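Local coordinates for protein glucokinase (Streptomyces griseus, PDB 3VGM) that probably catalyses the ATP-dependent phosphorylation of D-glucose, giving D-glucose 6-phosphate and ADP, at residues L3-D8 and E58-G63; I14-V19 and A46-A51; V68-A73 and R146-V151; I128-G133 and F256-G261. One frame throughout, in Å; residues are numbered along the deposited sequence.

From the N terminus, contact 1 joins the first strand to strand 57-64 and closes a loop of about fifty residues. Contact 2 lies within that loop: the second strand packs under helix 37-52 on the same five-stranded sheet, and the two contacts touch, with centres 8 Å apart. Contacts 3 and 4 follow in series and cross each other along the chain, since 146-151 comes after 128-133 and before 256-261. Contact 3 brings a turn from the N-terminal half against a loop following strand 143-144, an outermost strand of the second five-stranded sheet. Contact 4 pairs two strands inside that second sheet. Both sheets show the strand order 3-2-1-4-5, the duplicated core expected of the actin-like ATPase superfamily.

Contact 1. Residues L3-D8 and E58-G63; sequences LTIGVD and EAVGIG
Strands 3-8 and 58-63 run side by side in parallel, their axes 4.7 Å apart at closest approach and 17° from alignment. Strand 3-9 is the central strand of the five-stranded mixed sheet of an actin-like ATPase half and 57-64 its parallel neighbour, and the ladder has the staggered pattern of parallel pairing. Ile5 grips the backbone on either side of Val60: its N donates to Ala59 O at 2.9 Å, and its O accepts from Gly61 N at 2.8 Å. Val7 repeats this around Ile62, although the bond from Val7 N to Gly61 O is bent, with 139° at the hydrogen. Glu58 N, bonded to Leu3 O, closes the ladder at its start.

The face bearing Ile5, Val7, Val60 and Ile62 is wholly aliphatic. With CG1 anti to its backbone N (chi1 180°), Val7 turns CG2 back along the strand, where it meets Val60 CG1 obliquely at 4.0 Å, a diagonal contact between successive pairs. Helix 37-52 lies over this layer through Val48, which Ile5, Val7 and Val60 all touch. On the other face Gly6 sits beside Gly61, so neither strand puts a side chain on that face at this pair. Farther back, Thr4 CG2 touches Ala59 CB at 4.0 Å, while Thr4 OG1 hydrogen-bonds Ala307 O. Ahead, CB of Val7 lies 4.1 Å from CG1 of Ile62.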
loop_
_atom_site.group_PDB
_atom_site.type_symbol
_atom_site.label_atom_id
_atom_site.label_comp_id
_atom_site.label_asym_id
_atom_site.label_seq_id
_atom_site.Cartn_x
_atom_site.Cartn_y
_atom_site.Cartn_z
ATOM N N LEU A 3 19.412 -46.117 7.971
ATOM C CA LEU A 3 18.048 -45.597 8.058
ATOM C C LEU A 3 17.896 -44.561 9.160
ATOM O O LEU A 3 18.503 -44.685 10.236
ATOM C CB LEU A 3 17.082 -46.745 8.347
ATOM C CG LEU A 3 17.102 -47.894 7.336
ATOM C CD1 LEU A 3 16.146 -48.991 7.823
ATOM C CD2 LEU A 3 16.707 -47.416 5.932
ATOM N N THR A 4 17.107 -43.523 8.882
ATOM C CA THR A 4 16.765 -42.545 9.897
ATOM C C THR A 4 15.254 -42.338 9.895
ATOM O O THR A 4 14.564 -42.797 8.983
ATOM C CB THR A 4 17.475 -41.185 9.647
ATOM O OG1 THR A 4 17.129 -40.715 8.341
ATOM C CG2 THR A 4 19.000 -41.357 9.720
ATOM N N ILE A 5 14.741 -41.663 10.921
ATOM C CA ILE A 5 13.333 -41.329 10.978
ATOM C C ILE A 5 13.141 -39.824 10.769
ATOM O O ILE A 5 13.902 -39.040 11.309
ATOM C CB ILE A 5 12.716 -41.790 12.313
ATOM C CG1 ILE A 5 12.412 -43.294 12.209
ATOM C CG2 ILE A 5 11.439 -40.997 12.655
ATOM C CD1 ILE A 5 11.775 -43.881 13.427
ATOM N N GLY A 6 12.138 -39.435 9.981
ATOM C CA GLY A 6 11.740 -38.037 9.893
ATOM C C GLY A 6 10.407 -37.867 10.588
ATOM O O GLY A 6 9.554 -38.765 10.556
ATOM N N VAL A 7 10.229 -36.715 11.232
ATOM C CA VAL A 7 8.982 -36.405 11.927
ATOM C C VAL A 7 8.439 -35.106 11.364
ATOM O O VAL A 7 9.186 -34.138 11.212
ATOM C CB VAL A 7 9.179 -36.278 13.488
ATOM C CG1 VAL A 7 7.855 -35.945 14.194
ATOM C CG2 VAL A 7 9.753 -37.559 14.059
ATOM N N ASP A 8 7.154 -35.109 11.027
ATOM C CA ASP A 8 6.440 -33.908 10.590
ATOM C C ASP A 8 5.415 -33.578 11.678
ATOM O O ASP A 8 4.519 -34.368 11.959
ATOM C CB ASP A 8 5.751 -34.209 9.238
ATOM C CG ASP A 8 5.040 -32.994 8.630
ATOM O OD1 ASP A 8 4.297 -32.285 9.352
ATOM O OD2 ASP A 8 5.212 -32.750 7.417
ATOM N N GLU A 58 18.990 -45.053 12.988
ATOM C CA GLU A 58 20.229 -44.435 13.507
ATOM C C GLU A 58 20.082 -43.032 14.072
ATOM O O GLU A 58 20.897 -42.618 14.888
ATOM C CB GLU A 58 21.321 -44.446 12.439
ATOM C CG GLU A 58 21.740 -45.868 12.054
ATOM C CD GLU A 58 22.896 -45.910 11.068
ATOM O OE1 GLU A 58 23.286 -47.029 10.685
ATOM O OE2 GLU A 58 23.402 -44.833 10.670
ATOM N N ALA A 59 19.075 -42.287 13.617
ATOM C CA ALA A 59 18.889 -40.898 14.047
ATOM C C ALA A 59 17.452 -40.468 13.760
ATOM O O ALA A 59 16.732 -41.146 12.999
ATOM C CB ALA A 59 19.894 -39.957 13.354
ATOM N N VAL A 60 17.037 -39.380 14.395
ATOM C CA VAL A 60 15.691 -38.816 14.217
ATOM C C VAL A 60 15.807 -37.333 13.809
ATOM O O VAL A 60 16.544 -36.556 14.448
ATOM C CB VAL A 60 14.854 -38.933 15.521
ATOM C CG1 VAL A 60 13.480 -38.318 15.337
ATOM C CG2 VAL A 60 14.700 -40.410 15.963
ATOM N N GLY A 61 15.108 -36.947 12.734
ATOM C CA GLY A 61 15.038 -35.539 12.360
ATOM C C GLY A 61 13.605 -35.083 12.548
ATOM O O GLY A 61 12.677 -35.766 12.102
ATOM N N ILE A 62 13.430 -33.923 13.178
ATOM C CA ILE A 62 12.118 -33.372 13.472
ATOM C C ILE A 62 11.966 -32.011 12.763
ATOM O O ILE A 62 12.779 -31.087 12.976
ATOM C CB ILE A 62 11.893 -33.174 14.990
ATOM C CG1 ILE A 62 12.138 -34.479 15.758
ATOM C CG2 ILE A 62 10.462 -32.603 15.263
ATOM C CD1 ILE A 62 12.073 -34.291 17.282
ATOM N N GLY A 63 10.928 -31.901 11.934
ATOM C CA GLY A 63 10.596 -30.605 11.279
ATOM C C GLY A 63 9.486 -29.944 12.081
ATOM O O GLY A 63 8.444 -30.583 12.375
#

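Contact 2. Residues I14-V19 and A46-A51; sequences IAAGVV and AAVAGA
Ala51 O has two partners: Ser27 OG, hydrogen-bonded to it, and Val18 CG2, which packs on it at 3.3 Å. The contact is a helix-on-sheet packing within a beta-alpha-beta crossover, in which helix 37-52 connects the parallel strands 25-32 and 57-64 and passes over strand 13-19 on the way. The axes of 14-19 and 46-51 come within 7.1 Å of each other at an angle of 36°. No hydrogen bond joins the two segments directly; they meet through van der Waals contacts, mostly of alanines.

Ala16 is at the middle of it. Its CB points at the helix and lies 3.8 Å from Ala47 CB and 3.5 Å from Ala47 O, the same carbonyl that accepts the helical bond from Ala51 N. One turn later Ala51 CB rests 3.4 Å from Ala16 O. Methyl groups one helical turn apart thus bracket Ala16, and the alanines on both sides let helix and strand come this near.

Two branched residues of the strand flank the alanines. Val18 has CG1 anti to its backbone N (chi1 168°), which leaves CG2 beside that N and directed at the C-terminal part of the helical segment. Neighbouring strands complete the surroundings: Val18 also packs on Ile5, and Ala47 on Val31. At the far end, Ile14 CG2 meets Ala47 CB at 4.1 Å.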
loop_
_atom_site.group_PDB
_atom_site.type_symbol
_atom_site.label_atom_id
_atom_site.label_comp_id
_atom_site.label_asym_id
_atom_site.label_seq_id
_atom_site.Cartn_x
_atom_site.Cartn_y
_atom_site.Cartn_z
ATOM N N ILE A 14 0.748 -35.725 13.757
ATOM C CA ILE A 14 2.193 -35.866 13.803
ATOM C C ILE A 14 2.503 -37.189 13.106
ATOM O O ILE A 14 1.964 -38.253 13.484
ATOM C CB ILE A 14 2.702 -35.880 15.265
ATOM C CG1 ILE A 14 2.412 -34.525 15.943
ATOM C CG2 ILE A 14 4.192 -36.248 15.333
ATOM C CD1 ILE A 14 2.546 -34.546 17.484
ATOM N N ALA A 15 3.325 -37.126 12.060
ATOM C CA ALA A 15 3.678 -38.338 11.304
ATOM C C ALA A 15 5.172 -38.594 11.436
ATOM O O ALA A 15 5.978 -37.651 11.341
ATOM C CB ALA A 15 3.308 -38.169 9.842
ATOM N N ALA A 16 5.548 -39.856 11.659
ATOM C CA ALA A 16 6.953 -40.223 11.653
ATOM C C ALA A 16 7.121 -41.330 10.608
ATOM O O ALA A 16 6.213 -42.139 10.419
ATOM C CB ALA A 16 7.406 -40.719 13.026
ATOM N N GLY A 17 8.246 -41.326 9.916
ATOM C CA GLY A 17 8.503 -42.317 8.884
ATOM C C GLY A 17 9.971 -42.707 8.867
ATOM O O GLY A 17 10.848 -41.870 9.070
ATOM N N VAL A 18 10.234 -43.997 8.656
ATOM C CA VAL A 18 11.592 -44.477 8.417
ATOM C C VAL A 18 11.935 -44.202 6.969
ATOM O O VAL A 18 11.158 -44.546 6.065
ATOM C CB VAL A 18 11.704 -45.977 8.704
ATOM C CG1 VAL A 18 13.024 -46.546 8.174
ATOM C CG2 VAL A 18 11.560 -46.212 10.202
ATOM N N VAL A 19 13.088 -43.561 6.752
ATOM C CA VAL A 19 13.491 -43.118 5.412
ATOM C C VAL A 19 14.881 -43.655 5.064
ATOM O O VAL A 19 15.813 -43.553 5.872
ATOM C CB VAL A 19 13.520 -41.578 5.331
ATOM C CG1 VAL A 19 13.866 -41.095 3.886
ATOM C CG2 VAL A 19 12.155 -40.978 5.787
ATOM N N ALA A 46 5.853 -41.399 20.613
ATOM C CA ALA A 46 4.993 -42.508 20.228
ATOM C C ALA A 46 5.027 -42.698 18.712
ATOM O O ALA A 46 5.055 -43.836 18.236
ATOM C CB ALA A 46 3.552 -42.306 20.721
ATOM N N ALA A 47 5.030 -41.595 17.957
ATOM C CA ALA A 47 5.096 -41.669 16.491
ATOM C C ALA A 47 6.400 -42.327 16.052
ATOM O O ALA A 47 6.395 -43.224 15.202
ATOM C CB ALA A 47 4.933 -40.253 15.847
ATOM N N VAL A 48 7.510 -41.902 16.655
ATOM C CA VAL A 48 8.832 -42.490 16.375
ATOM C C VAL A 48 8.858 -44.000 16.683
ATOM O O VAL A 48 9.350 -44.810 15.893
ATOM C CB VAL A 48 9.933 -41.719 17.154
ATOM C CG1 VAL A 48 11.255 -42.463 17.136
ATOM C CG2 VAL A 48 10.085 -40.304 16.575
ATOM N N ALA A 49 8.300 -44.383 17.825
ATOM C CA ALA A 49 8.260 -45.812 18.207
ATOM C C ALA A 49 7.453 -46.654 17.209
ATOM O O ALA A 49 7.880 -47.748 16.799
ATOM C CB ALA A 49 7.724 -45.970 19.635
ATOM N N GLY A 50 6.289 -46.150 16.815
ATOM C CA GLY A 50 5.444 -46.860 15.869
ATOM C C GLY A 50 6.072 -47.018 14.498
ATOM O O GLY A 50 5.984 -48.093 13.904
ATOM N N ALA A 51 6.712 -45.956 13.992
ATOM C CA ALA A 51 7.391 -46.021 12.691
ATOM C C ALA A 51 8.624 -46.931 12.714
ATOM O O ALA A 51 8.937 -47.592 11.725
ATOM C CB ALA A 51 7.790 -44.598 12.217
#

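Contact 3. Residues V68-A73 and R146-V151; sequences VDDKRA and RGRFGV
A type I beta turn, Asp69 to Arg72, links strands 67-68 and 75-77 and leans against the loop 146-151. Inside the turn Arg72 N bonds Asp69 O, and Asp69 OD2 takes the N-H of Ala73 at 3.0 Å and also that of Thr74. Gly150 fits closely under the chain, its CA 3.8 Å from Asp69 C; a CB on it would collide with Val68 O. Water 1 joins Val68 N to Gly150 O, and water 2 donates to both Asp70 OD1 and Phe149 O.

In the two-lobed actin-like fold the turn belongs to the N-terminal half, and the loop leaves edge strand 143-144 of the second sheet within this chain, so the contact probably bridges the halves; the Val68 side chain is about 7 Å from bound glucose. Asp70, its CG between backbone N and carbonyl carbon (chi1 56°), sets its carboxylate over Arg148 O and makes a long salt bridge from OD2 to Arg148 NH1, 3.7 Å.

Arg72 lays CD and NE over one face of the Arg146 guanidinium, Arg72 NE 3.4 Å from Arg146 NH2, with the planes 54° apart. Glu103 pairs with both arginines and probably offsets their charges. Replacing Arg72 by a leucine would probably leave Glu103 with one fewer cationic mate and Arg146 freer to turn. Asp252 of a second subunit accepts the N-H groups of Phe149 and Val151.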
loop_
_atom_site.group_PDB
_atom_site.type_symbol
_atom_site.label_atom_id
_atom_site.label_comp_id
_atom_site.label_asym_id
_atom_site.label_seq_id
_atom_site.Cartn_x
_atom_site.Cartn_y
_atom_site.Cartn_z
ATOM N N VAL A 68 13.773 -22.001 14.394
ATOM C CA VAL A 68 14.614 -23.026 15.021
ATOM C C VAL A 68 16.032 -22.458 15.059
ATOM O O VAL A 68 16.445 -21.800 14.103
ATOM C CB VAL A 68 14.566 -24.326 14.190
ATOM C CG1 VAL A 68 15.543 -25.371 14.750
ATOM C CG2 VAL A 68 13.139 -24.889 14.217
ATOM N N ASP A 69 16.749 -22.662 16.165
ATOM C CA ASP A 69 18.105 -22.093 16.285
ATOM C C ASP A 69 19.160 -22.774 15.385
ATOM O O ASP A 69 18.911 -23.824 14.791
ATOM C CB ASP A 69 18.555 -22.063 17.751
ATOM C CG ASP A 69 18.998 -23.421 18.276
ATOM O OD1 ASP A 69 19.816 -23.399 19.222
ATOM O OD2 ASP A 69 18.550 -24.502 17.806
ATOM N N ASP A 70 20.350 -22.176 15.311
ATOM C CA ASP A 70 21.387 -22.665 14.407
ATOM C C ASP A 70 22.052 -23.934 14.934
ATOM O O ASP A 70 22.728 -24.646 14.176
ATOM C CB ASP A 70 22.448 -21.579 14.195
ATOM C CG ASP A 70 23.057 -21.098 15.493
ATOM O OD1 ASP A 70 22.336 -20.513 16.338
ATOM O OD2 ASP A 70 24.272 -21.297 15.679
ATOM N N LYS A 71 21.873 -24.218 16.223
ATOM C CA LYS A 71 22.332 -25.516 16.765
ATOM C C LYS A 71 21.362 -26.672 16.412
ATOM O O LYS A 71 21.614 -27.848 16.756
ATOM C CB LYS A 71 22.511 -25.426 18.273
ATOM C CG LYS A 71 23.529 -24.375 18.718
ATOM C CD LYS A 71 23.665 -24.380 20.232
ATOM C CE LYS A 71 24.599 -23.259 20.670
ATOM N NZ LYS A 71 24.654 -23.172 22.148
ATOM N N ARG A 72 20.255 -26.338 15.746
ATOM C CA ARG A 72 19.251 -27.350 15.317
ATOM C C ARG A 72 18.789 -28.181 16.504
ATOM O O ARG A 72 18.785 -29.425 16.477
ATOM C CB ARG A 72 19.823 -28.242 14.209
ATOM C CG ARG A 72 20.412 -27.444 13.039
ATOM C CD ARG A 72 21.567 -28.209 12.400
ATOM N NE ARG A 72 21.047 -29.271 11.546
ATOM C CZ ARG A 72 21.705 -30.374 11.201
ATOM N NH1 ARG A 72 21.124 -31.252 10.401
ATOM N NH2 ARG A 72 22.924 -30.621 11.676
ATOM N N ALA A 73 18.384 -27.469 17.551
ATOM C CA ALA A 73 18.149 -28.080 18.859
ATOM C C ALA A 73 16.958 -27.483 19.579
ATOM O O ALA A 73 16.278 -28.176 20.332
ATOM C CB ALA A 73 19.414 -27.930 19.741
ATOM N N ARG A 146 20.657 -21.840 6.779
ATOM C CA ARG A 146 19.777 -21.489 7.892
ATOM C C ARG A 146 20.091 -20.124 8.487
ATOM O O ARG A 146 19.397 -19.663 9.396
ATOM C CB ARG A 146 19.909 -22.537 9.000
ATOM C CG ARG A 146 19.590 -23.962 8.551
ATOM C CD ARG A 146 20.019 -24.922 9.653
ATOM N NE ARG A 146 19.938 -26.342 9.262
ATOM C CZ ARG A 146 20.869 -26.974 8.557
ATOM N NH1 ARG A 146 21.936 -26.317 8.122
ATOM N NH2 ARG A 146 20.744 -28.271 8.288
ATOM N N GLY A 147 21.144 -19.472 7.994
ATOM C CA GLY A 147 21.548 -18.162 8.530
ATOM C C GLY A 147 22.400 -18.289 9.791
ATOM O O GLY A 147 22.598 -19.395 10.327
ATOM N N ARG A 148 22.878 -17.158 10.293
ATOM C CA ARG A 148 23.752 -17.165 11.479
ATOM C C ARG A 148 23.041 -17.743 12.710
ATOM O O ARG A 148 23.648 -18.504 13.472
ATOM C CB ARG A 148 24.242 -15.735 11.773
ATOM C CG ARG A 148 24.826 -15.542 13.166
ATOM C CD ARG A 148 26.131 -16.335 13.369
ATOM N NE ARG A 148 26.659 -16.114 14.720
ATOM C CZ ARG A 148 26.278 -16.788 15.810
ATOM N NH1 ARG A 148 25.350 -17.746 15.728
ATOM N NH2 ARG A 148 26.817 -16.487 17.004
ATOM N N PHE A 149 21.765 -17.383 12.903
ATOM C CA PHE A 149 21.051 -17.788 14.113
ATOM C C PHE A 149 19.981 -18.867 13.864
ATOM O O PHE A 149 19.228 -19.205 14.784
ATOM C CB PHE A 149 20.440 -16.548 14.799
ATOM C CG PHE A 149 21.455 -15.451 15.089
ATOM C CD1 PHE A 149 22.403 -15.613 16.101
ATOM C CD2 PHE A 149 21.450 -14.261 14.338
ATOM C CE1 PHE A 149 23.335 -14.584 16.390
ATOM C CE2 PHE A 149 22.360 -13.247 14.613
ATOM C CZ PHE A 149 23.305 -13.412 15.641
ATOM N N GLY A 150 19.932 -19.411 12.642
ATOM C CA GLY A 150 19.052 -20.561 12.339
ATOM C C GLY A 150 17.745 -20.122 11.705
ATOM O O GLY A 150 16.960 -20.960 11.237
ATOM N N VAL A 151 17.500 -18.816 11.672
ATOM C CA VAL A 151 16.152 -18.297 11.335
ATOM C C VAL A 151 16.014 -17.689 9.932
ATOM O O VAL A 151 15.099 -16.859 9.685
ATOM C CB VAL A 151 15.651 -17.268 12.421
ATOM C CG1 VAL A 151 14.172 -16.965 12.242
ATOM C CG2 VAL A 151 15.894 -17.825 13.827
HETATM O O HOH W 1 14.220 -21.500 11.637
HETATM O O HOH W 2 19.837 -18.766 17.449
#

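Contact 4. Residues I128-G133 and F256-G261; sequences ITLGTG and FIVGGG
Leu130 crosses Val258 obliquely, its CD1 3.9 Å from Val258 CG1, just where two parallel strands end. Val258 has CG1 anti to its backbone N (chi1 177°), and it is this branch that Leu130 CD1 meets. Thr129 has its CG2 over the glycine backbone, 3.6 Å from Gly260 CA; a CB on Gly260 would run into both this methyl and Leu130 O.

The strand axes approach to 4.8 Å at 21°, and three hydrogen bonds fix the register. Ile128 N donates to Ile257 O at 2.8 Å and Ile128 O accepts from Gly259 N at 2.9 Å, so Ile128 spans Val258. Leu130 N then reaches Gly259 O at 2.9 Å, with the donor tilted 33° from the carbonyl plane. Beyond that bond the regular pairing stops and both chains enter glycine-rich loops, with Gly260 CA still 3.5 Å from Leu130 O. In relatives of the actin-like ATPase superfamily such loops form the second phosphate motif and the adenosine motif, so 131-133 and 259-261 probably border the ATP site. Glucose touches Gly133, and the Thr129 side chain is about 6 Å from the sugar.

The pair is central in the second five-stranded sheet, between strands 134-140 and 291-294. Ile128 packs on Leu244 and Leu247 of helix 227-251, whereas Val258 and Leu130 meet Leu270 and Ile273 of helix 267-280.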
loop_
_atom_site.group_PDB
_atom_site.type_symbol
_atom_site.label_atom_id
_atom_site.label_comp_id
_atom_site.label_asym_id
_atom_site.label_seq_id
_atom_site.Cartn_x
_atom_site.Cartn_y
_atom_site.Cartn_z
ATOM N N ILE A 128 9.478 -22.743 -1.958
ATOM C CA ILE A 128 8.455 -22.014 -1.235
ATOM C C ILE A 128 7.322 -23.014 -0.951
ATOM O O ILE A 128 6.991 -23.821 -1.817
ATOM C CB ILE A 128 7.892 -20.835 -2.086
ATOM C CG1 ILE A 128 8.978 -19.784 -2.373
ATOM C CG2 ILE A 128 6.717 -20.172 -1.400
ATOM C CD1 ILE A 128 9.531 -19.182 -1.164
ATOM N N THR A 129 6.760 -22.959 0.249
ATOM C CA THR A 129 5.610 -23.782 0.606
ATOM C C THR A 129 4.422 -22.866 0.848
ATOM O O THR A 129 4.444 -22.052 1.769
ATOM C CB THR A 129 5.885 -24.611 1.882
ATOM O OG1 THR A 129 7.093 -25.369 1.710
ATOM C CG2 THR A 129 4.734 -25.591 2.127
ATOM N N LEU A 130 3.406 -22.986 -0.004
ATOM C CA LEU A 130 2.147 -22.261 0.153
ATOM C C LEU A 130 1.138 -23.186 0.807
ATOM O O LEU A 130 0.502 -24.007 0.129
ATOM C CB LEU A 130 1.643 -21.803 -1.228
ATOM C CG LEU A 130 2.645 -20.958 -2.034
ATOM C CD1 LEU A 130 2.126 -20.663 -3.453
ATOM C CD2 LEU A 130 3.003 -19.637 -1.310
ATOM N N GLY A 131 1.026 -23.110 2.128
ATOM C CA GLY A 131 0.127 -23.995 2.871
ATOM C C GLY A 131 -0.747 -23.168 3.778
ATOM O O GLY A 131 -1.088 -22.033 3.448
ATOM N N THR A 132 -1.101 -23.700 4.938
ATOM C CA THR A 132 -1.812 -22.875 5.911
ATOM C C THR A 132 -0.976 -21.644 6.292
ATOM O O THR A 132 -1.510 -20.528 6.362
ATOM C CB THR A 132 -2.193 -23.697 7.137
ATOM O OG1 THR A 132 -2.963 -24.816 6.679
ATOM C CG2 THR A 132 -3.037 -22.864 8.104
ATOM N N GLY A 133 0.321 -21.871 6.498
ATOM C CA GLY A 133 1.302 -20.809 6.654
ATOM C C GLY A 133 2.144 -20.760 5.395
ATOM O O GLY A 133 1.998 -21.609 4.496
ATOM N N PHE A 256 12.933 -21.908 -8.780
ATOM C CA PHE A 256 12.046 -21.909 -7.633
ATOM C C PHE A 256 11.267 -23.229 -7.669
ATOM O O PHE A 256 10.879 -23.693 -8.762
ATOM C CB PHE A 256 11.056 -20.774 -7.748
ATOM C CG PHE A 256 11.681 -19.439 -7.563
ATOM C CD1 PHE A 256 11.971 -18.976 -6.272
ATOM C CD2 PHE A 256 12.009 -18.655 -8.668
ATOM C CE1 PHE A 256 12.585 -17.712 -6.082
ATOM C CE2 PHE A 256 12.634 -17.382 -8.492
ATOM C CZ PHE A 256 12.906 -16.921 -7.203
ATOM N N ILE A 257 11.092 -23.832 -6.496
ATOM C CA ILE A 257 10.237 -25.028 -6.365
ATOM C C ILE A 257 9.054 -24.598 -5.532
ATOM O O ILE A 257 9.228 -24.167 -4.397
ATOM C CB ILE A 257 10.983 -26.200 -5.706
ATOM C CG1 ILE A 257 12.223 -26.555 -6.539
ATOM C CG2 ILE A 257 10.045 -27.434 -5.598
ATOM C CD1 ILE A 257 13.094 -27.573 -5.883
ATOM N N VAL A 258 7.853 -24.687 -6.093
ATOM C CA VAL A 258 6.666 -24.180 -5.434
ATOM C C VAL A 258 5.835 -25.394 -4.999
ATOM O O VAL A 258 5.434 -26.218 -5.827
ATOM C CB VAL A 258 5.833 -23.291 -6.362
ATOM C CG1 VAL A 258 4.543 -22.821 -5.649
ATOM C CG2 VAL A 258 6.685 -22.072 -6.811
ATOM N N GLY A 259 5.608 -25.500 -3.697
ATOM C CA GLY A 259 4.889 -26.639 -3.143
ATOM C C GLY A 259 3.894 -26.171 -2.108
ATOM O O GLY A 259 3.542 -24.982 -2.053
ATOM N N GLY A 260 3.445 -27.121 -1.289
ATOM C CA GLY A 260 2.415 -26.871 -0.262
ATOM C C GLY A 260 1.006 -27.154 -0.752
ATOM O O GLY A 260 0.770 -27.329 -1.950
ATOM N N GLY A 261 0.056 -27.166 0.186
ATOM C CA GLY A 261 -1.336 -27.557 -0.113
ATOM C C GLY A 261 -1.990 -26.701 -1.172
ATOM O O GLY A 261 -2.741 -27.196 -2.012
#